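Local coordinates for protein nicotinate phosphoribosyltransferase (Vibrio cholerae, PDB 4HL7) that probably makes nicotinate D-ribonucleotide from nicotinate and 5-phosphoribosyl 1-diphosphate at the expense of ATP, a step of NAD(+) biosynthesis, at residues Glu141-Ser144 and Arg145-Ala149; Arg187-Phe190 and Ser191-Val194; Ser9-Ile12 and Ile13-Leu16; Gly53-Asp56 and Ala57-Glu61. All coordinates share one frame; numbering follows the deposited sequence.

Contact 1: residues Glu141-Ser144 and Arg145-Ala149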
loop_
_atom_site.group_PDB
_atom_site.type_symbol
_atom_site.label_atom_id
_atom_site.label_comp_id
_atom_site.label_asym_id
_atom_site.label_seq_id
_atom_site.Cartn_x
_atom_site.Cartn_y
_atom_site.Cartn_z
ATOM N N GLU A 141 9.525 -12.593 -2.075
ATOM C CA GLU A 141 9.558 -13.918 -2.681
ATOM C C GLU A 141 10.963 -14.545 -2.815
ATOM O O GLU A 141 11.096 -15.782 -2.734
ATOM C CB GLU A 141 8.818 -13.955 -4.028
ATOM C CG GLU A 141 8.808 -15.381 -4.573
ATOM C CD GLU A 141 7.786 -15.651 -5.633
ATOM O OE1 GLU A 141 7.921 -16.715 -6.282
ATOM O OE2 GLU A 141 6.885 -14.817 -5.854
ATOM N N VAL A 142 11.980 -13.731 -3.137
ATOM C CA VAL A 142 13.342 -14.236 -3.144
ATOM C C VAL A 142 13.704 -14.812 -1.781
ATOM O O VAL A 142 14.242 -15.942 -1.675
ATOM C CB VAL A 142 14.338 -13.148 -3.574
ATOM C CG1 VAL A 142 15.770 -13.567 -3.264
ATOM C CG2 VAL A 142 14.178 -12.877 -5.066
ATOM N N ARG A 143 13.311 -14.103 -0.735
ATOM C CA ARG A 143 13.559 -14.576 0.624
ATOM C C ARG A 143 12.827 -15.906 0.880
ATOM O O ARG A 143 13.393 -16.828 1.465
ATOM C CB ARG A 143 13.130 -13.491 1.629
ATOM C CG ARG A 143 13.462 -13.791 3.077
ATOM C CD ARG A 143 12.222 -14.261 3.838
ATOM N NE ARG A 143 12.379 -14.128 5.298
ATOM C CZ ARG A 143 11.378 -14.233 6.169
ATOM N NH1 ARG A 143 10.141 -14.484 5.742
ATOM N NH2 ARG A 143 11.611 -14.054 7.467
ATOM N N SER A 144 11.571 -15.996 0.453
ATOM C CA SER A 144 10.849 -17.252 0.531
ATOM C C SER A 144 11.576 -18.381 -0.173
ATOM O O SER A 144 11.796 -19.432 0.433
ATOM C CB SER A 144 9.416 -17.135 -0.019
ATOM O OG SER A 144 8.702 -16.108 0.698
ATOM N N ARG A 145 11.946 -18.165 -1.448
ATOM C CA ARG A 145 12.690 -19.173 -2.237
ATOM C C ARG A 145 13.986 -19.580 -1.610
ATOM O O ARG A 145 14.408 -20.782 -1.723
ATOM C CB ARG A 145 12.955 -18.619 -3.643
ATOM C CG ARG A 145 11.691 -18.602 -4.455
ATOM C CD ARG A 145 11.822 -17.678 -5.660
ATOM N NE ARG A 145 10.580 -17.672 -6.449
ATOM C CZ ARG A 145 10.482 -18.071 -7.705
ATOM N NH1 ARG A 145 11.547 -18.593 -8.321
ATOM N NH2 ARG A 145 9.304 -17.993 -8.334
ATOM N N GLN A 146 14.702 -18.614 -1.045
ATOM C CA GLN A 146 16.049 -18.891 -0.557
ATOM C C GLN A 146 16.051 -19.504 0.834
ATOM O O GLN A 146 16.873 -20.408 1.132
ATOM C CB GLN A 146 16.921 -17.669 -0.609
ATOM C CG GLN A 146 17.688 -17.654 -1.908
ATOM C CD GLN A 146 18.578 -16.458 -2.097
ATOM O OE1 GLN A 146 18.672 -15.959 -3.203
ATOM N NE2 GLN A 146 19.290 -16.027 -1.039
ATOM N N ARG A 147 15.098 -19.068 1.654
ATOM C CA ARG A 147 15.110 -19.390 3.090
ATOM C C ARG A 147 13.938 -20.223 3.591
ATOM O O ARG A 147 14.024 -20.808 4.675
ATOM C CB ARG A 147 15.300 -18.122 3.893
ATOM C CG ARG A 147 16.653 -17.502 3.604
ATOM C CD ARG A 147 16.773 -16.104 4.144
ATOM N NE ARG A 147 18.122 -15.560 3.904
ATOM C CZ ARG A 147 18.571 -14.444 4.465
ATOM N NH1 ARG A 147 19.794 -14.000 4.206
ATOM N NH2 ARG A 147 17.796 -13.763 5.285
ATOM N N TRP A 148 12.857 -20.337 2.807
ATOM C CA TRP A 148 11.654 -21.024 3.263
ATOM C C TRP A 148 11.130 -21.936 2.229
ATOM O O TRP A 148 9.936 -22.121 2.089
ATOM C CB TRP A 148 10.590 -20.001 3.711
ATOM C CG TRP A 148 11.090 -19.276 4.927
ATOM C CD1 TRP A 148 11.840 -18.088 4.995
ATOM C CD2 TRP A 148 11.000 -19.755 6.312
ATOM N NE1 TRP A 148 12.169 -17.806 6.292
ATOM C CE2 TRP A 148 11.708 -18.783 7.130
ATOM C CE3 TRP A 148 10.368 -20.853 6.930
ATOM C CZ2 TRP A 148 11.752 -18.884 8.511
ATOM C CZ3 TRP A 148 10.465 -20.980 8.330
ATOM C CH2 TRP A 148 11.159 -20.022 9.094
ATOM N N ALA A 149 12.046 -22.499 1.454
ATOM C CA ALA A 149 11.704 -23.304 0.297
ATOM C C ALA A 149 11.055 -24.634 0.708
ATOM O O ALA A 149 10.266 -25.213 -0.041
ATOM C CB ALA A 149 12.954 -23.518 -0.569
#
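Glu141 and Arg145, one helical turn apart, join through a salt bridge in which a single carboxylate oxygen takes both bonds. Arg145 comes side-on: NE and NH2 each lie 2.8 Å from Glu141 OE1, which sits almost exactly in the guanidinium plane. The carboxylate is turned 38° against that plane, and both nitrogens reach the anti side of OE1 from the same face. Glu141 CG stands anti to the backbone N (chi1 -176°) and the chain runs on extended, which carries the acid across the end of the straight Arg145 chain.

A second pairing lies at the C-terminal end of the helix. One face of the Arg143 guanidinium is met by the NE1 corner of the Trp148 indole, Trp148 NE1 standing 3.7 Å from Arg143 CZ, but the two planes are inclined by 50°, so this is an oblique approach and not a parallel stack. A bend at chi2 lays the arginine beside the ring, and Glu48 and the carbonyl of Arg369 hold its nitrogens. Trp148 N still bonds to Ser144 O at 2.8 Å, although Trp148 itself has left helical geometry.

These turns close helix 131-147, whose Val142 and Gln146 pack against helix 52-64 while Glu141 and Ser144 face the loop leading into helix 192-205.

Contact 2: residues Arg187-Phe190 and Ser191-Val194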
loop_
_atom_site.group_PDB
_atom_site.type_symbol
_atom_site.label_atom_id
_atom_site.label_comp_id
_atom_site.label_asym_id
_atom_site.label_seq_id
_atom_site.Cartn_x
_atom_site.Cartn_y
_atom_site.Cartn_z
ATOM N N ARG A 187 2.169 -6.602 -1.955
ATOM C CA ARG A 187 3.515 -6.094 -1.589
ATOM C C ARG A 187 4.261 -6.972 -0.611
ATOM O O ARG A 187 5.506 -7.013 -0.633
ATOM C CB ARG A 187 3.463 -4.662 -1.042
ATOM C CG ARG A 187 2.682 -4.487 0.272
ATOM C CD ARG A 187 2.491 -3.009 0.581
ATOM N NE ARG A 187 1.853 -2.314 -0.514
ATOM C CZ ARG A 187 2.159 -1.064 -0.869
ATOM N NH1 ARG A 187 3.097 -0.426 -0.196
ATOM N NH2 ARG A 187 1.552 -0.483 -1.920
ATOM N N ARG A 188 3.526 -7.733 0.210
ATOM C CA ARG A 188 4.279 -8.635 1.140
ATOM C C ARG A 188 3.853 -10.083 1.047
ATOM O O ARG A 188 3.918 -10.835 2.024
ATOM C CB ARG A 188 4.277 -8.123 2.594
ATOM C CG ARG A 188 5.317 -7.025 2.900
ATOM C CD ARG A 188 4.933 -6.323 4.222
ATOM N NE ARG A 188 5.525 -4.992 4.426
ATOM C CZ ARG A 188 4.891 -3.819 4.256
ATOM N NH1 ARG A 188 3.624 -3.760 3.803
ATOM N NH2 ARG A 188 5.547 -2.677 4.522
ATOM N N ARG A 189 3.479 -10.498 -0.152
ATOM C CA ARG A 189 3.071 -11.899 -0.327
ATOM C C ARG A 189 4.228 -12.850 -0.097
ATOM O O ARG A 189 5.397 -12.509 -0.337
ATOM C CB ARG A 189 2.492 -12.157 -1.713
ATOM C CG ARG A 189 3.488 -11.925 -2.881
ATOM C CD ARG A 189 2.680 -11.613 -4.114
ATOM N NE ARG A 189 3.590 -11.474 -5.247
ATOM C CZ ARG A 189 3.215 -11.042 -6.439
ATOM N NH1 ARG A 189 1.919 -10.774 -6.673
ATOM N NH2 ARG A 189 4.130 -10.952 -7.427
ATOM N N PHE A 190 3.917 -14.079 0.319
ATOM C CA PHE A 190 4.951 -15.099 0.426
ATOM C C PHE A 190 5.549 -15.371 -0.992
ATOM O O PHE A 190 6.767 -15.535 -1.142
ATOM C CB PHE A 190 4.338 -16.404 0.964
ATOM C CG PHE A 190 5.340 -17.528 1.133
ATOM C CD1 PHE A 190 6.058 -17.668 2.337
ATOM C CD2 PHE A 190 5.531 -18.472 0.134
ATOM C CE1 PHE A 190 6.981 -18.677 2.482
ATOM C CE2 PHE A 190 6.466 -19.507 0.287
ATOM C CZ PHE A 190 7.186 -19.602 1.468
ATOM N N SER A 191 4.660 -15.414 -2.005
ATOM C CA SER A 191 5.023 -15.666 -3.382
ATOM C C SER A 191 3.813 -15.290 -4.235
ATOM O O SER A 191 2.706 -15.195 -3.717
ATOM C CB SER A 191 5.430 -17.142 -3.603
ATOM O OG SER A 191 4.295 -17.994 -3.447
ATOM N N SER A 192 4.019 -15.038 -5.526
ATOM C CA SER A 192 2.870 -14.753 -6.407
ATOM C C SER A 192 1.919 -15.982 -6.499
ATOM O O SER A 192 0.683 -15.812 -6.627
ATOM C CB SER A 192 3.343 -14.269 -7.800
ATOM O OG SER A 192 4.163 -15.250 -8.402
ATOM N N GLN A 193 2.484 -17.199 -6.459
ATOM C CA GLN A 193 1.690 -18.456 -6.463
ATOM C C GLN A 193 0.807 -18.548 -5.238
ATOM O O GLN A 193 -0.389 -18.921 -5.353
ATOM C CB GLN A 193 2.588 -19.714 -6.603
ATOM C CG GLN A 193 1.834 -21.042 -6.827
ATOM C CD GLN A 193 0.943 -20.980 -8.047
ATOM O OE1 GLN A 193 1.371 -20.558 -9.088
ATOM N NE2 GLN A 193 -0.325 -21.278 -7.871
ATOM N N VAL A 194 1.366 -18.224 -4.058
ATOM C CA VAL A 194 0.556 -18.241 -2.858
ATOM C C VAL A 194 -0.538 -17.200 -2.907
ATOM O O VAL A 194 -1.693 -17.504 -2.541
ATOM C CB VAL A 194 1.371 -18.055 -1.555
ATOM C CG1 VAL A 194 0.426 -17.755 -0.387
ATOM C CG2 VAL A 194 2.212 -19.289 -1.296
#
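The start of helix 192-205 is built here: Ser191 occupies its N-cap position, and the residues just before it reach forward over the first turn. Arg189 lies over the cap as an extended chain. Its CG sits between the backbone N and the carbonyl carbon (chi1 63°), which turns the chain toward the helix start, and Arg189 CG passes 3.5 Å from Ser191 O. Further out, the guanidinium presents one face to Ser192: the methylene carbon Ser192 CB stands over the centre of the group, 3.4 Å from Arg189 NH2.

Phe190 comes from another direction. Its CD2 meets Val194 CG2 at 3.7 Å, an apolar contact spanning one turn in which the methyl approaches the ring obliquely, while Ser191 OG lies near the ring plane at the edge, 3.8 Å from Phe190 CD2.

The N-cap bond itself runs from Val194 N to Ser191 OG, 3.0 Å long and fairly straight at 160°. It supplies an acceptor to an amide of the first turn, which has no preceding helical carbonyl to use. Ser191 chi1 of 68° turns the hydroxyl toward that amide, and the same oxygen also bonds to Leu7 O. Glu141 OE2, from helix 131-147, accepts from Ser192 N, so a second first-turn amide is satisfied by an acidic side chain.

Arg189 NH1 bonds to Gln195 OE1, further along the helix, and forms a salt bridge with Asp18, which fixes the far end of the guanidinium lying over Ser192.

Contact 3: residues Ser9-Ile12 and Ile13-Leu16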
loop_
_atom_site.group_PDB
_atom_site.type_symbol
_atom_site.label_atom_id
_atom_site.label_comp_id
_atom_site.label_asym_id
_atom_site.label_seq_id
_atom_site.Cartn_x
_atom_site.Cartn_y
_atom_site.Cartn_z
ATOM N N SER A 9 5.629 -20.162 -8.572
ATOM C CA SER A 9 5.537 -20.272 -10.044
ATOM C C SER A 9 6.896 -19.952 -10.688
ATOM O O SER A 9 7.817 -19.420 -10.002
ATOM C CB SER A 9 4.462 -19.323 -10.594
ATOM O OG SER A 9 4.616 -17.986 -10.064
ATOM N N PRO A 10 7.027 -20.184 -12.023
ATOM C CA PRO A 10 8.320 -19.878 -12.599
ATOM C C PRO A 10 8.680 -18.409 -12.513
ATOM O O PRO A 10 9.844 -18.065 -12.357
ATOM C CB PRO A 10 8.173 -20.334 -14.073
ATOM C CG PRO A 10 7.097 -21.350 -14.059
ATOM C CD PRO A 10 6.137 -20.884 -12.982
ATOM N N HIS A 11 7.677 -17.543 -12.576
ATOM C CA HIS A 11 7.915 -16.097 -12.567
ATOM C C HIS A 11 7.432 -15.500 -11.247
ATOM O O HIS A 11 6.364 -15.870 -10.746
ATOM C CB HIS A 11 7.222 -15.459 -13.780
ATOM C CG HIS A 11 5.791 -15.935 -13.998
ATOM N ND1 HIS A 11 5.262 -17.008 -13.342
ATOM C CD2 HIS A 11 4.768 -15.445 -14.830
ATOM C CE1 HIS A 11 3.975 -17.189 -13.722
ATOM N NE2 HIS A 11 3.666 -16.233 -14.628
ATOM N N ILE A 12 8.262 -14.642 -10.650
ATOM C CA ILE A 12 7.921 -13.901 -9.413
ATOM C C ILE A 12 6.876 -12.831 -9.795
ATOM O O ILE A 12 5.752 -12.861 -9.318
ATOM C CB ILE A 12 9.207 -13.295 -8.767
ATOM C CG1 ILE A 12 10.122 -14.451 -8.279
ATOM C CG2 ILE A 12 8.839 -12.264 -7.685
ATOM C CD1 ILE A 12 11.423 -13.994 -7.649
ATOM N N ILE A 13 7.238 -11.946 -10.701
ATOM C CA ILE A 13 6.315 -10.912 -11.164
ATOM C C ILE A 13 5.585 -11.425 -12.419
ATOM O O ILE A 13 6.210 -11.884 -13.382
ATOM C CB ILE A 13 7.049 -9.578 -11.447
ATOM C CG1 ILE A 13 7.798 -9.093 -10.162
ATOM C CG2 ILE A 13 6.083 -8.550 -12.023
ATOM C CD1 ILE A 13 6.907 -8.718 -8.983
ATOM N N ARG A 14 4.268 -11.356 -12.405
ATOM C CA ARG A 14 3.493 -12.080 -13.418
ATOM C C ARG A 14 3.262 -11.250 -14.687
ATOM O O ARG A 14 3.050 -11.801 -15.739
ATOM C CB ARG A 14 2.194 -12.487 -12.792
ATOM C CG ARG A 14 2.498 -13.424 -11.628
ATOM C CD ARG A 14 1.667 -14.598 -11.696
ATOM N NE ARG A 14 2.117 -15.631 -10.762
ATOM C CZ ARG A 14 1.400 -16.704 -10.527
ATOM N NH1 ARG A 14 0.233 -16.853 -11.157
ATOM N NH2 ARG A 14 1.834 -17.622 -9.671
ATOM N N SER A 15 3.268 -9.934 -14.538
ATOM C CA SER A 15 3.014 -8.960 -15.641
ATOM C C SER A 15 3.178 -7.582 -15.038
ATOM O O SER A 15 3.339 -7.456 -13.814
ATOM C CB SER A 15 1.600 -9.098 -16.223
ATOM O OG SER A 15 0.589 -8.499 -15.394
ATOM N N LEU A 16 3.111 -6.527 -15.857
ATOM C CA LEU A 16 3.212 -5.172 -15.278
ATOM C C LEU A 16 1.876 -4.732 -14.685
ATOM O O LEU A 16 1.735 -3.579 -14.222
ATOM C CB LEU A 16 3.703 -4.147 -16.333
ATOM C CG LEU A 16 5.214 -4.107 -16.666
ATOM C CD1 LEU A 16 5.513 -2.975 -17.642
ATOM C CD2 LEU A 16 6.105 -3.993 -15.417
#
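Ile13, Arg14 and Ile12 bury most of the surface here. The two isoleucines cross obliquely as chain neighbours, Ile12 CG2 lying 4.2 Å from Ile13 CG1. Both pack on helix 131-147, Ile13 against Leu134 and Ile138, Ile12 beside Glu141 and Arg145.

Arg14 folds back along the chain and lays its side chain against one face of the imidazole of His11. The two flat groups are nearly parallel, their planes only 12° apart, but displaced: His11 CE1 stands over one face of the guanidinium, toward its rim, 3.8 Å from Arg14 NE. Arg14 CD makes a CH-pi contact 4.2 Å from the His11 ring centroid. A bend at chi2 (-132°) swings the guanidinium round to Ser9, where Arg14 NH2 gives a weak bond of 2.8 Å to Ser9 OG, poorly directed at 124°. Its firmer partners lie on helix 192-205: Gln193 OE1 for NH2 and Ser192 OG for NE. Ser9 OG in turn donates to His11 O at 2.8 Å.

The segment is an irregular N-terminal arm without helix or strand, its isoleucines docked on one helix and its arginine bonded at the start of another, before helix 21-33 begins.

Contact 4: residues Gly53-Asp56 and Ala57-Glu61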
loop_
_atom_site.group_PDB
_atom_site.type_symbol
_atom_site.label_atom_id
_atom_site.label_comp_id
_atom_site.label_asym_id
_atom_site.label_seq_id
_atom_site.Cartn_x
_atom_site.Cartn_y
_atom_site.Cartn_z
ATOM N N GLY A 53 23.428 -12.456 1.110
ATOM C CA GLY A 53 22.979 -13.580 0.292
ATOM C C GLY A 53 21.680 -13.369 -0.498
ATOM O O GLY A 53 21.488 -14.004 -1.523
ATOM N N LEU A 54 20.777 -12.504 -0.037
ATOM C CA LEU A 54 19.565 -12.237 -0.840
ATOM C C LEU A 54 19.868 -11.288 -1.993
ATOM O O LEU A 54 19.201 -11.301 -3.033
ATOM C CB LEU A 54 18.465 -11.593 0.001
ATOM C CG LEU A 54 17.796 -12.422 1.078
ATOM C CD1 LEU A 54 16.648 -11.555 1.615
ATOM C CD2 LEU A 54 17.333 -13.736 0.506
ATOM N N LEU A 55 20.899 -10.477 -1.793
ATOM C CA LEU A 55 21.196 -9.383 -2.692
ATOM C C LEU A 55 21.432 -9.881 -4.135
ATOM O O LEU A 55 20.906 -9.280 -5.049
ATOM C CB LEU A 55 22.340 -8.543 -2.101
ATOM C CG LEU A 55 22.875 -7.252 -2.706
ATOM C CD1 LEU A 55 21.762 -6.269 -2.972
ATOM C CD2 LEU A 55 23.938 -6.643 -1.790
ATOM N N ASP A 56 22.106 -11.034 -4.338
ATOM C CA ASP A 56 22.345 -11.563 -5.726
ATOM C C ASP A 56 21.087 -11.838 -6.563
ATOM O O ASP A 56 20.958 -11.327 -7.707
ATOM C CB ASP A 56 23.254 -12.805 -5.741
ATOM C CG ASP A 56 24.715 -12.483 -6.093
ATOM O OD1 ASP A 56 25.056 -11.299 -6.305
ATOM O OD2 ASP A 56 25.536 -13.429 -6.149
ATOM N N ALA A 57 20.157 -12.627 -6.009
ATOM C CA ALA A 57 18.911 -12.948 -6.717
ATOM C C ALA A 57 17.965 -11.757 -6.797
ATOM O O ALA A 57 17.224 -11.603 -7.773
ATOM C CB ALA A 57 18.200 -14.163 -6.100
ATOM N N ILE A 58 18.017 -10.881 -5.814
ATOM C CA ILE A 58 17.213 -9.690 -5.925
ATOM C C ILE A 58 17.703 -8.862 -7.120
ATOM O O ILE A 58 16.909 -8.360 -7.900
ATOM C CB ILE A 58 17.236 -8.876 -4.637
ATOM C CG1 ILE A 58 16.513 -9.668 -3.563
ATOM C CG2 ILE A 58 16.584 -7.507 -4.840
ATOM C CD1 ILE A 58 16.670 -9.088 -2.166
ATOM N N ARG A 59 19.028 -8.764 -7.286
ATOM C CA ARG A 59 19.588 -7.942 -8.376
ATOM C C ARG A 59 19.115 -8.472 -9.682
ATOM O O ARG A 59 18.770 -7.725 -10.588
ATOM C CB ARG A 59 21.090 -8.056 -8.355
ATOM C CG ARG A 59 21.813 -6.760 -8.421
ATOM C CD ARG A 59 23.205 -7.058 -7.915
ATOM N NE ARG A 59 23.660 -5.973 -7.095
ATOM C CZ ARG A 59 24.484 -6.122 -6.082
ATOM N NH1 ARG A 59 24.920 -7.328 -5.758
ATOM N NH2 ARG A 59 24.846 -5.056 -5.395
ATOM N N GLN A 60 19.093 -9.794 -9.787
ATOM C CA GLN A 60 18.765 -10.422 -11.040
ATOM C C GLN A 60 17.305 -10.133 -11.394
ATOM O O GLN A 60 16.976 -9.850 -12.543
ATOM C CB GLN A 60 19.045 -11.921 -10.963
ATOM C CG GLN A 60 18.586 -12.692 -12.182
ATOM C CD GLN A 60 18.980 -14.148 -12.088
ATOM O OE1 GLN A 60 19.510 -14.588 -11.063
ATOM N NE2 GLN A 60 18.744 -14.902 -13.156
ATOM N N GLU A 61 16.435 -10.246 -10.393
ATOM C CA GLU A 61 15.007 -10.026 -10.575
ATOM C C GLU A 61 14.704 -8.622 -10.895
ATOM O O GLU A 61 13.814 -8.369 -11.712
ATOM C CB GLU A 61 14.256 -10.409 -9.305
ATOM C CG GLU A 61 14.437 -11.892 -9.037
ATOM C CD GLU A 61 13.794 -12.739 -10.118
ATOM O OE1 GLU A 61 12.816 -12.276 -10.752
ATOM O OE2 GLU A 61 14.243 -13.876 -10.316
HETATM O O HOH W 1 20.707 -14.168 -4.048
#
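Leu55 and Arg59 meet one turn apart, the branched end of the leucine lying over a face of the guanidinium. Leu55 CG comes within 3.7 Å of Arg59 NH1, and Leu55 CD1 sits above the centre of the group, 4.1 Å from Arg59 CZ. With CG anti to the backbone N (chi1 -176°), the leucine leans along the helix toward Arg59, whose own chain bends at chi3 to bring its flat end across. Asp56 approaches the same guanidinium at the edge: Asp56 OD1 is 4.0 Å from Arg59 NH1, beyond a salt bridge, and the carboxylate and guanidinium planes are steeply inclined at 65°.

Elsewhere round the helix, Leu54 CB packs against the terminal methyl Ile58 CD1 at 3.8 Å. The backbone sets this spacing through bonds from Ile58 N to Leu54 O (3.1 Å), from Arg59 N to Leu55 O (3.0 Å) and from Gln60 N to Asp56 O. Near the start of the helix, a water lies between Gly53 O and Ala57 N, accepting from the amide.

The next layer is the rest of the N-terminal region. Leu55 and Ile58 rest on strand 104-109, while Leu54 and Ala57 touch helix 131-147, where Gln146 NE2 also bonds to Gly53 O.

The chemistry is that of an amphipathic helix: apolar chains face the sheet and the neighbouring helix, and the exposed pair Asp56 and Arg59 probably attract each other only loosely, with the arginine face resting on the buried Leu55.

Overall arrangement
Along the chain the order is contact 3, contact 4, contact 1, contact 2, yet all four gather on the same side of the chain's centre. Contacts 1 and 3 each touch all the others. The centre of contact 1, at the end of helix 131-147, lies about 11 Å from those of contacts 2 and 4 and about 15 Å from that of contact 3. Contacts 2 and 3, centres about 10 Å apart, meet where the N-terminal arm reaches the start of helix 192-205; contacts 3 and 4, centres about 16 Å apart, meet through Ile12 and Glu61. Contacts 2 and 4 do not touch, their nearest atoms about 9 Å apart. Helix 131-147 and the arm thus tie the N-terminal region, with helix 52-64, to the NAPRTase family region.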